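Local coordinates for protein beta sliding clamp (Streptococcus pneumoniae, PDB 2AWA) that probably encircles DNA as a ring-shaped head-to-tail homodimer and tethers DNA polymerases and other proteins to it for processive replication, at residues Leu22-Leu27 with Phe93-Val98; Ile55-Ser60 with Asn68-Lys73. All blocks are in the same frame, centred on the assembly; numbering follows the deposited sequence.

Contact 1 of 2, residues Leu22-Leu27 with Phe93-Val98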
loop_
_atom_site.group_PDB
_atom_site.type_symbol
_atom_site.label_atom_id
_atom_site.label_comp_id
_atom_site.label_asym_id
_atom_site.label_seq_id
_atom_site.Cartn_x
_atom_site.Cartn_y
_atom_site.Cartn_z
ATOM N N LEU B 22 -22.232 11.328 1.138
ATOM C CA LEU B 22 -22.537 11.249 2.562
ATOM C C LEU B 22 -22.961 9.829 2.926
ATOM O O LEU B 22 -22.609 9.338 4.009
ATOM C CB LEU B 22 -23.602 12.257 2.980
ATOM C CG LEU B 22 -23.699 12.397 4.507
ATOM C CD1 LEU B 22 -23.835 13.850 4.925
ATOM C CD2 LEU B 22 -24.841 11.566 5.073
ATOM N N PHE B 23 -23.681 9.167 2.011
ATOM C CA PHE B 23 -24.077 7.770 2.193
ATOM C C PHE B 23 -22.828 6.932 2.289
ATOM O O PHE B 23 -22.639 6.200 3.251
ATOM C CB PHE B 23 -24.952 7.310 1.022
ATOM C CG PHE B 23 -25.623 5.958 1.214
ATOM C CD1 PHE B 23 -26.185 5.588 2.420
ATOM C CD2 PHE B 23 -25.773 5.095 0.138
ATOM C CE1 PHE B 23 -26.812 4.364 2.564
ATOM C CE2 PHE B 23 -26.410 3.877 0.283
ATOM C CZ PHE B 23 -26.921 3.512 1.502
ATOM N N LEU B 24 -21.952 7.076 1.296
ATOM C CA LEU B 24 -20.727 6.274 1.220
ATOM C C LEU B 24 -19.855 6.437 2.458
ATOM O O LEU B 24 -19.192 5.491 2.881
ATOM C CB LEU B 24 -19.915 6.637 -0.026
ATOM C CG LEU B 24 -18.762 5.698 -0.379
ATOM C CD1 LEU B 24 -19.245 4.269 -0.641
ATOM C CD2 LEU B 24 -18.032 6.222 -1.595
ATOM N N GLN B 25 -19.849 7.633 3.034
ATOM C CA GLN B 25 -19.042 7.878 4.215
ATOM C C GLN B 25 -19.607 7.094 5.383
ATOM O O GLN B 25 -18.899 6.368 6.035
ATOM C CB GLN B 25 -18.988 9.367 4.556
ATOM C CG GLN B 25 -17.961 9.657 5.629
ATOM C CD GLN B 25 -18.116 11.011 6.257
ATOM O OE1 GLN B 25 -18.667 11.934 5.652
ATOM N NE2 GLN B 25 -17.629 11.145 7.487
ATOM N N ALA B 26 -20.896 7.247 5.635
ATOM C CA ALA B 26 -21.581 6.471 6.654
ATOM C C ALA B 26 -21.379 4.966 6.489
ATOM O O ALA B 26 -21.143 4.275 7.482
ATOM C CB ALA B 26 -23.053 6.805 6.667
ATOM N N LEU B 27 -21.440 4.449 5.256
ATOM C CA LEU B 27 -21.197 3.009 5.053
ATOM C C LEU B 27 -19.770 2.612 5.458
ATOM O O LEU B 27 -19.574 1.536 6.040
ATOM C CB LEU B 27 -21.483 2.569 3.617
ATOM C CG LEU B 27 -22.965 2.615 3.208
ATOM C CD1 LEU B 27 -23.156 2.551 1.688
ATOM C CD2 LEU B 27 -23.793 1.521 3.883
ATOM N N PHE B 93 -19.079 -5.679 -0.992
ATOM C CA PHE B 93 -19.581 -5.567 -2.345
ATOM C C PHE B 93 -20.463 -4.318 -2.511
ATOM O O PHE B 93 -20.229 -3.501 -3.395
ATOM C CB PHE B 93 -20.343 -6.828 -2.724
ATOM C CG PHE B 93 -20.641 -6.917 -4.167
ATOM C CD1 PHE B 93 -19.612 -6.970 -5.084
ATOM C CD2 PHE B 93 -21.939 -6.936 -4.626
ATOM C CE1 PHE B 93 -19.866 -7.032 -6.435
ATOM C CE2 PHE B 93 -22.195 -7.000 -5.982
ATOM C CZ PHE B 93 -21.148 -7.050 -6.884
ATOM N N PHE B 94 -21.454 -4.168 -1.636
ATOM C CA PHE B 94 -22.404 -3.076 -1.719
ATOM C C PHE B 94 -21.664 -1.769 -1.743
ATOM O O PHE B 94 -21.885 -0.925 -2.632
ATOM C CB PHE B 94 -23.357 -3.106 -0.519
ATOM C CG PHE B 94 -24.304 -1.945 -0.462
ATOM C CD1 PHE B 94 -25.107 -1.631 -1.547
ATOM C CD2 PHE B 94 -24.413 -1.179 0.692
ATOM C CE1 PHE B 94 -26.001 -0.561 -1.486
ATOM C CE2 PHE B 94 -25.313 -0.117 0.771
ATOM C CZ PHE B 94 -26.099 0.198 -0.319
ATOM N N ILE B 95 -20.762 -1.620 -0.777
ATOM C CA ILE B 95 -19.947 -0.414 -0.667
ATOM C C ILE B 95 -19.146 -0.129 -1.923
ATOM O O ILE B 95 -19.144 1.003 -2.389
ATOM C CB ILE B 95 -19.037 -0.435 0.568
ATOM C CG1 ILE B 95 -19.915 -0.250 1.812
ATOM C CG2 ILE B 95 -17.993 0.677 0.481
ATOM C CD1 ILE B 95 -19.210 -0.413 3.154
ATOM N N ASN B 96 -18.487 -1.143 -2.476
ATOM C CA ASN B 96 -17.821 -0.987 -3.770
ATOM C C ASN B 96 -18.738 -0.504 -4.880
ATOM O O ASN B 96 -18.327 0.286 -5.727
ATOM C CB ASN B 96 -17.196 -2.306 -4.241
ATOM C CG ASN B 96 -15.908 -2.588 -3.571
ATOM O OD1 ASN B 96 -15.082 -1.699 -3.414
ATOM N ND2 ASN B 96 -15.712 -3.829 -3.167
ATOM N N VAL B 97 -19.962 -1.015 -4.900
ATOM C CA VAL B 97 -20.879 -0.708 -5.975
ATOM C C VAL B 97 -21.324 0.742 -5.863
ATOM O O VAL B 97 -21.274 1.474 -6.844
ATOM C CB VAL B 97 -22.092 -1.666 -5.967
ATOM C CG1 VAL B 97 -23.276 -1.079 -6.759
ATOM C CG2 VAL B 97 -21.685 -3.007 -6.511
ATOM N N VAL B 98 -21.762 1.146 -4.671
ATOM C CA VAL B 98 -22.176 2.522 -4.461
ATOM C C VAL B 98 -21.054 3.455 -4.901
ATOM O O VAL B 98 -21.237 4.356 -5.706
ATOM C CB VAL B 98 -22.502 2.784 -2.977
ATOM C CG1 VAL B 98 -22.554 4.278 -2.688
ATOM C CG2 VAL B 98 -23.813 2.099 -2.574
#

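Contact 2 of 2, residues Ile55-Ser60 with Asn68-Lys73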
loop_
_atom_site.group_PDB
_atom_site.type_symbol
_atom_site.label_atom_id
_atom_site.label_comp_id
_atom_site.label_asym_id
_atom_site.label_seq_id
_atom_site.Cartn_x
_atom_site.Cartn_y
_atom_site.Cartn_z
ATOM N N ILE B 55 -32.287 6.936 8.144
ATOM C CA ILE B 55 -31.693 5.644 7.873
ATOM C C ILE B 55 -30.677 5.319 8.958
ATOM O O ILE B 55 -29.924 6.194 9.392
ATOM C CB ILE B 55 -30.949 5.699 6.553
ATOM C CG1 ILE B 55 -31.931 5.830 5.401
ATOM C CG2 ILE B 55 -30.069 4.475 6.364
ATOM C CD1 ILE B 55 -31.233 6.228 4.108
ATOM N N THR B 56 -30.646 4.056 9.380
ATOM C CA THR B 56 -29.680 3.573 10.359
ATOM C C THR B 56 -28.881 2.450 9.730
ATOM O O THR B 56 -29.438 1.504 9.190
ATOM C CB THR B 56 -30.361 3.032 11.623
ATOM O OG1 THR B 56 -31.315 3.979 12.110
ATOM C CG2 THR B 56 -29.326 2.772 12.726
ATOM N N LEU B 57 -27.563 2.574 9.800
ATOM C CA LEU B 57 -26.648 1.545 9.305
ATOM C C LEU B 57 -26.062 0.781 10.471
ATOM O O LEU B 57 -25.359 1.357 11.295
ATOM C CB LEU B 57 -25.519 2.185 8.501
ATOM C CG LEU B 57 -26.011 2.967 7.290
ATOM C CD1 LEU B 57 -24.869 3.747 6.687
ATOM C CD2 LEU B 57 -26.650 2.039 6.269
ATOM N N ILE B 58 -26.348 -0.516 10.524
ATOM C CA ILE B 58 -25.832 -1.374 11.594
ATOM C C ILE B 58 -24.801 -2.395 11.101
ATOM O O ILE B 58 -25.006 -3.089 10.101
ATOM C CB ILE B 58 -26.968 -2.060 12.375
ATOM C CG1 ILE B 58 -27.855 -0.983 13.010
ATOM C CG2 ILE B 58 -26.392 -2.973 13.448
ATOM C CD1 ILE B 58 -29.045 -1.518 13.800
ATOM N N GLY B 59 -23.689 -2.454 11.822
ATOM C CA GLY B 59 -22.626 -3.426 11.574
ATOM C C GLY B 59 -22.021 -3.953 12.867
ATOM O O GLY B 59 -21.977 -3.258 13.896
ATOM N N SER B 60 -21.546 -5.190 12.814
ATOM C CA SER B 60 -20.957 -5.822 13.977
ATOM C C SER B 60 -20.125 -7.026 13.592
ATOM O O SER B 60 -20.278 -7.603 12.517
ATOM C CB SER B 60 -22.041 -6.257 14.958
ATOM O OG SER B 60 -22.933 -7.159 14.339
ATOM N N ASN B 68 -24.657 3.641 12.857
ATOM C CA ASN B 68 -24.495 4.954 12.253
ATOM C C ASN B 68 -25.806 5.419 11.611
ATOM O O ASN B 68 -26.268 4.861 10.625
ATOM C CB ASN B 68 -23.397 4.868 11.208
ATOM C CG ASN B 68 -22.840 6.193 10.841
ATOM O OD1 ASN B 68 -23.189 7.231 11.409
ATOM N ND2 ASN B 68 -21.952 6.173 9.878
ATOM N N PHE B 69 -26.375 6.459 12.185
ATOM C CA PHE B 69 -27.660 6.995 11.771
ATOM C C PHE B 69 -27.496 8.235 10.870
ATOM O O PHE B 69 -26.746 9.151 11.192
ATOM C CB PHE B 69 -28.424 7.329 13.056
ATOM C CG PHE B 69 -29.669 8.099 12.859
ATOM C CD1 PHE B 69 -30.813 7.483 12.380
ATOM C CD2 PHE B 69 -29.732 9.437 13.217
ATOM C CE1 PHE B 69 -32.012 8.197 12.239
ATOM C CE2 PHE B 69 -30.925 10.154 13.091
ATOM C CZ PHE B 69 -32.063 9.528 12.597
ATOM N N ILE B 70 -28.191 8.242 9.736
ATOM C CA ILE B 70 -28.309 9.433 8.886
ATOM C C ILE B 70 -29.735 9.935 8.997
ATOM O O ILE B 70 -30.642 9.265 8.546
ATOM C CB ILE B 70 -28.045 9.106 7.389
ATOM C CG1 ILE B 70 -26.735 8.363 7.218
ATOM C CG2 ILE B 70 -28.043 10.382 6.550
ATOM C CD1 ILE B 70 -26.594 7.674 5.870
ATOM N N SER B 71 -29.949 11.099 9.590
ATOM C CA SER B 71 -31.318 11.631 9.719
ATOM C C SER B 71 -31.818 12.304 8.426
ATOM O O SER B 71 -31.050 12.958 7.708
ATOM C CB SER B 71 -31.419 12.637 10.857
ATOM O OG SER B 71 -31.260 13.949 10.372
ATOM N N GLN B 72 -33.117 12.142 8.168
ATOM C CA GLN B 72 -33.819 12.813 7.067
ATOM C C GLN B 72 -33.524 14.312 7.067
ATOM O O GLN B 72 -33.222 14.880 6.014
ATOM C CB GLN B 72 -35.336 12.556 7.189
ATOM C CG GLN B 72 -36.270 13.372 6.270
ATOM C CD GLN B 72 -37.700 13.430 6.807
ATOM N N LYS B 73 -33.582 14.929 8.251
ATOM C CA LYS B 73 -33.455 16.384 8.392
ATOM C C LYS B 73 -32.028 16.919 8.193
ATOM O O LYS B 73 -31.827 18.134 8.154
ATOM C CB LYS B 73 -34.008 16.847 9.751
ATOM C CG LYS B 73 -35.513 16.597 9.947
ATOM C CD LYS B 73 -35.975 16.946 11.369
#

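Contact 1 of 2, residues Leu22-Leu27 with Phe93-Val98
Leu-27 meets three residues of the facing helix. Its CD1 lies 3.6 Å from CE2 of Phe-94, the two side chains crossing at about a right angle, while its CB packs against CG1 of Ile-95 at 3.7 Å and the CD1 methyl approaches CG2 of Val-98. Beside it the rings of Phe-23 and Phe-94 meet obliquely, their planes at 74° and CE2 of Phe-23 3.7 Å from CZ of Phe-94. Leu-24, its CG anti to the backbone N (chi1 -168°), carries one methyl, CD1, across to Ile-95 O and Val-98 CG1, at 3.7 and 3.9 Å. Segments 22-27 and 93-98 run roughly antiparallel, at 157°, their axes approaching to 10.3 Å. They lie on the two helices of the N-terminal clamp domain, a fold in which such pairs back the sheets and, in this family, line the DNA channel. Each ring is steadied from within its own helix: Leu-27 CD1 sits 3.7 Å above the centre of the Phe-23 ring, and Val-98 CG2 lies over a face of Phe-94 toward its rim. Beyond this layer Phe-23 rests on Ile-70 of strand 64-71 and Phe-94 on Leu-127 of strand 123-128. Val-97 packs on Leu-292 of the second subunit.

Contact 2 of 2, residues Ile55-Ser60 with Asn68-Lys73
Ile-55 pairs with Ile-70 and Leu-57 with Asn-68 as antiparallel hydrogen-bonded pairs, with the non-hydrogen-bonded pair Thr-56 and Phe-69 between them. Each hydrogen-bonded pair closes a two-bond ring: Ile-70 N donates to Ile-55 O at 2.7 Å and Ile-55 N to Ile-70 O at 2.9 Å, while Leu-57 N reaches Asn-68 O at 2.8 Å and Asn-68 N returns a bond to Leu-57 O. The Leu-57 N bond is close to straight at hydrogen, 168°, yet its donor stands 35° out of the plane of the Asn-68 carbonyl. Ile-55 O also receives a CH···O contact from CA of Phe-69 at 3.4 Å. The strands form a beta hairpin within the antiparallel sheet that runs from the N-terminal into the central domain; Thr-56 is bonded onward to Asp-49, and Phe-69 to Asn-249 across the domain junction. Ile-55, Leu-57, Asn-68 and Ile-70 point to the buried face, where CD1 of Leu-57 comes within 4.4 Å of CD1 of Ile-70. On the other face OG1 of Thr-56 lies at the edge of the Phe-69 ring, near its plane and 3.6 Å from CD1. With CG of Phe-69 anti to the backbone N (chi1 170°), the ring leans over the chain that follows, and Ser-71 N lies above its face, offset toward the rim.

The centres of contacts 1 and 2 lie 12 Å apart, both within the N-terminal domain and about 23 Å from the centre of the chain. Along the sequence helix 20-31 comes first, then the hairpin 54-60/64-71, and last helix 91-100, so contact 2 falls between the two halves of contact 1. Helix 20-31 joins them directly: Ala-26 O probably accepts a hydrogen bond from Asn-68 ND2, and Ala-26 CB packs against Leu-57 and Ile-70. The helix pair and the sheet are thus two layers of one domain. The helix layer lies on the side that probably faces DNA in the ring, as in other clamps, whereas the sheet ties this domain to the next.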